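Local coordinates for conserved protein (Methanosarcina mazei, PDB 2NR4), which binds flavin mononucleotide as a DUF447-family flavoprotein, though the reaction it may support is unknown, at residues L60-H65 with L127-Q132. Numbering follows the deposited sequence.
Sequences LFKGSH and LRNTDQ. With FMN (flavin mononucleotide), chain C.
On the surface of the antiparallel barrel that binds FMN, Lys62, in the turn that follows strand 57-61, meets Gln132 at the connection between strands 118-130 and 133-145. The pair illustrates how a cofactor-binding turn can be tied to a neighbouring hairpin at the protein surface. The backbone link is one weak but nearly straight hydrogen bond, Lys62 N to Gln132 O at 3.3 Å (168°), and the same carbonyl oxygen lies at the edge of the Phe61 ring, near its plane. The aliphatic part of Lys62 then runs alongside the Gln132 backbone, CE coming within 3.4 Å of Gln132 C. A bend at chi3 (-111°) in an otherwise extended chain turns the amino group toward the hairpin, where NZ stands 3.6 Å from Asp131 O. A water completes the link, giving a 2.8 Å hydrogen bond to Asp131 O while accepting a weak one from Lys62 NZ.

On the flavin side, Phe61 N donates to O2 of FMN (2.7 Å, 167°), and the ring of Phe61 brings CD2 within 3.5 Å of flavin C2. The chain then folds through a type II turn from Phe61 to Ser64, with Gly63 at a positive phi. Ser64 is the N-cap of helix 65-73, its OG bonded to Trp67 N. Strand end, turn and helix start thus reach two parts of the cofactor: Phe61 contributes a backbone bond to the isoalloxazine, and the helix N-terminus faces the phosphate, where its dipole probably helps offset the negative charge and His65 N donates to O1P at 2.7 Å.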
# COMPACT_ATOMS: atom_id res chain seq x y z
N LEU A 60 -16.65 10.66 10.20
CA LEU A 60 -15.77 11.77 10.56
C LEU A 60 -15.84 12.07 12.06
O LEU A 60 -16.91 12.25 12.63
CB LEU A 60 -16.15 13.01 9.75
CG LEU A 60 -16.47 12.87 8.27
CD1 LEU A 60 -17.15 14.12 7.76
CD2 LEU A 60 -15.17 12.65 7.51
N PHE A 61 -14.68 12.14 12.71
CA PHE A 61 -14.58 12.58 14.09
C PHE A 61 -15.10 14.00 14.24
O PHE A 61 -14.75 14.91 13.48
CB PHE A 61 -13.12 12.48 14.56
CG PHE A 61 -12.65 11.06 14.74
CD1 PHE A 61 -13.32 10.20 15.62
CD2 PHE A 61 -11.54 10.59 14.06
CE1 PHE A 61 -12.89 8.88 15.81
CE2 PHE A 61 -11.11 9.28 14.22
CZ PHE A 61 -11.78 8.41 15.10
N LYS A 62 -16.00 14.20 15.21
CA LYS A 62 -16.61 15.50 15.37
C LYS A 62 -15.54 16.50 15.82
O LYS A 62 -14.67 16.15 16.61
CB LYS A 62 -17.75 15.45 16.39
CG LYS A 62 -18.98 14.71 15.92
CD LYS A 62 -20.16 14.89 16.90
CE LYS A 62 -20.48 13.57 17.61
NZ LYS A 62 -21.74 13.62 18.42
N GLY A 63 -15.62 17.72 15.30
CA GLY A 63 -14.77 18.82 15.74
C GLY A 63 -13.64 19.15 14.77
O GLY A 63 -12.93 20.14 14.96
N SER A 64 -13.45 18.31 13.75
CA SER A 64 -12.36 18.51 12.81
C SER A 64 -12.74 19.51 11.72
O SER A 64 -13.92 19.85 11.54
CB SER A 64 -11.98 17.18 12.18
OG SER A 64 -13.00 16.74 11.28
N HIS A 65 -11.76 19.99 10.96
CA HIS A 65 -12.12 20.91 9.90
C HIS A 65 -12.93 20.20 8.79
O HIS A 65 -13.88 20.77 8.24
CB HIS A 65 -10.88 21.65 9.39
CG HIS A 65 -10.62 22.94 10.12
ND1 HIS A 65 -11.51 23.99 10.11
CD2 HIS A 65 -9.58 23.33 10.90
CE1 HIS A 65 -11.02 24.99 10.82
NE2 HIS A 65 -9.85 24.61 11.32
N LEU A 127 -26.46 12.58 6.48
CA LEU A 127 -25.64 12.90 7.65
C LEU A 127 -26.34 12.44 8.91
O LEU A 127 -27.51 12.78 9.13
CB LEU A 127 -25.36 14.40 7.69
CG LEU A 127 -24.26 14.89 6.74
CD1 LEU A 127 -24.54 14.62 5.26
CD2 LEU A 127 -24.02 16.42 6.96
N ARG A 128 -25.66 11.68 9.76
CA ARG A 128 -26.27 11.17 10.99
C ARG A 128 -25.17 11.04 12.02
O ARG A 128 -24.06 10.58 11.70
CB ARG A 128 -26.93 9.81 10.76
CG ARG A 128 -26.00 8.77 10.10
CD ARG A 128 -26.75 7.62 9.49
NE ARG A 128 -25.90 6.63 8.82
CZ ARG A 128 -25.56 6.63 7.53
NH1 ARG A 128 -25.93 7.60 6.73
NH2 ARG A 128 -24.81 5.65 7.05
N ASN A 129 -25.47 11.44 13.25
CA ASN A 129 -24.52 11.23 14.34
C ASN A 129 -24.60 9.81 14.84
O ASN A 129 -25.71 9.27 15.06
CB ASN A 129 -24.78 12.19 15.48
CG ASN A 129 -24.62 13.63 15.08
OD1 ASN A 129 -25.38 14.48 15.53
ND2 ASN A 129 -23.64 13.92 14.23
N THR A 130 -23.45 9.18 14.98
CA THR A 130 -23.34 7.98 15.79
C THR A 130 -22.07 8.04 16.62
O THR A 130 -20.97 8.21 16.08
CB THR A 130 -23.40 6.63 15.00
OG1 THR A 130 -22.28 5.81 15.36
CG2 THR A 130 -23.41 6.83 13.49
N ASP A 131 -22.26 7.88 17.93
CA ASP A 131 -21.20 7.85 18.91
C ASP A 131 -20.63 9.26 19.02
O ASP A 131 -21.34 10.21 19.35
CB ASP A 131 -20.12 6.83 18.51
CG ASP A 131 -20.68 5.41 18.36
OD1 ASP A 131 -21.92 5.21 18.48
OD2 ASP A 131 -19.88 4.47 18.12
N GLN A 132 -19.35 9.39 18.70
CA GLN A 132 -18.73 10.71 18.68
C GLN A 132 -18.28 11.03 17.24
O GLN A 132 -17.25 11.70 16.99
CB GLN A 132 -17.62 10.77 19.73
CG GLN A 132 -18.06 10.04 21.04
CD GLN A 132 -17.54 10.68 22.33
OE1 GLN A 132 -16.53 11.40 22.34
NE2 GLN A 132 -18.25 10.41 23.44
N1 FMN C . -10.42 11.09 10.76
C2 FMN C . -11.77 10.89 10.56
O2 FMN C . -12.56 11.67 11.09
N3 FMN C . -12.22 9.82 9.81
C4 FMN C . -11.31 8.94 9.24
O4 FMN C . -11.67 8.12 8.40
C4A FMN C . -9.94 9.14 9.43
N5 FMN C . -9.02 8.28 8.87
C5A FMN C . -7.66 8.49 9.04
C6 FMN C . -6.73 7.61 8.45
C7 FMN C . -5.37 7.81 8.61
C7M FMN C . -4.42 6.81 8.02
C8 FMN C . -4.93 8.90 9.40
C8M FMN C . -3.49 9.26 9.47
C9 FMN C . -5.84 9.77 9.99
C9A FMN C . -7.22 9.57 9.80
N10 FMN C . -8.15 10.43 10.38
C10 FMN C . -9.51 10.22 10.20
C1' FMN C . -7.71 11.50 11.33
C2' FMN C . -7.64 12.82 10.57
O2' FMN C . -6.88 12.66 9.40
C3' FMN C . -6.94 13.83 11.44
O3' FMN C . -7.71 14.03 12.61
C4' FMN C . -6.70 15.14 10.69
O4' FMN C . -5.81 15.87 11.50
C5' FMN C . -8.00 15.93 10.47
O5' FMN C . -7.70 17.27 10.11
P FMN C . -8.81 18.37 9.66
O1P FMN C . -9.18 19.12 10.95
O2P FMN C . -10.06 17.64 9.14
O3P FMN C . -8.12 19.33 8.68
O HOH W 1 -21.88 12.10 21.41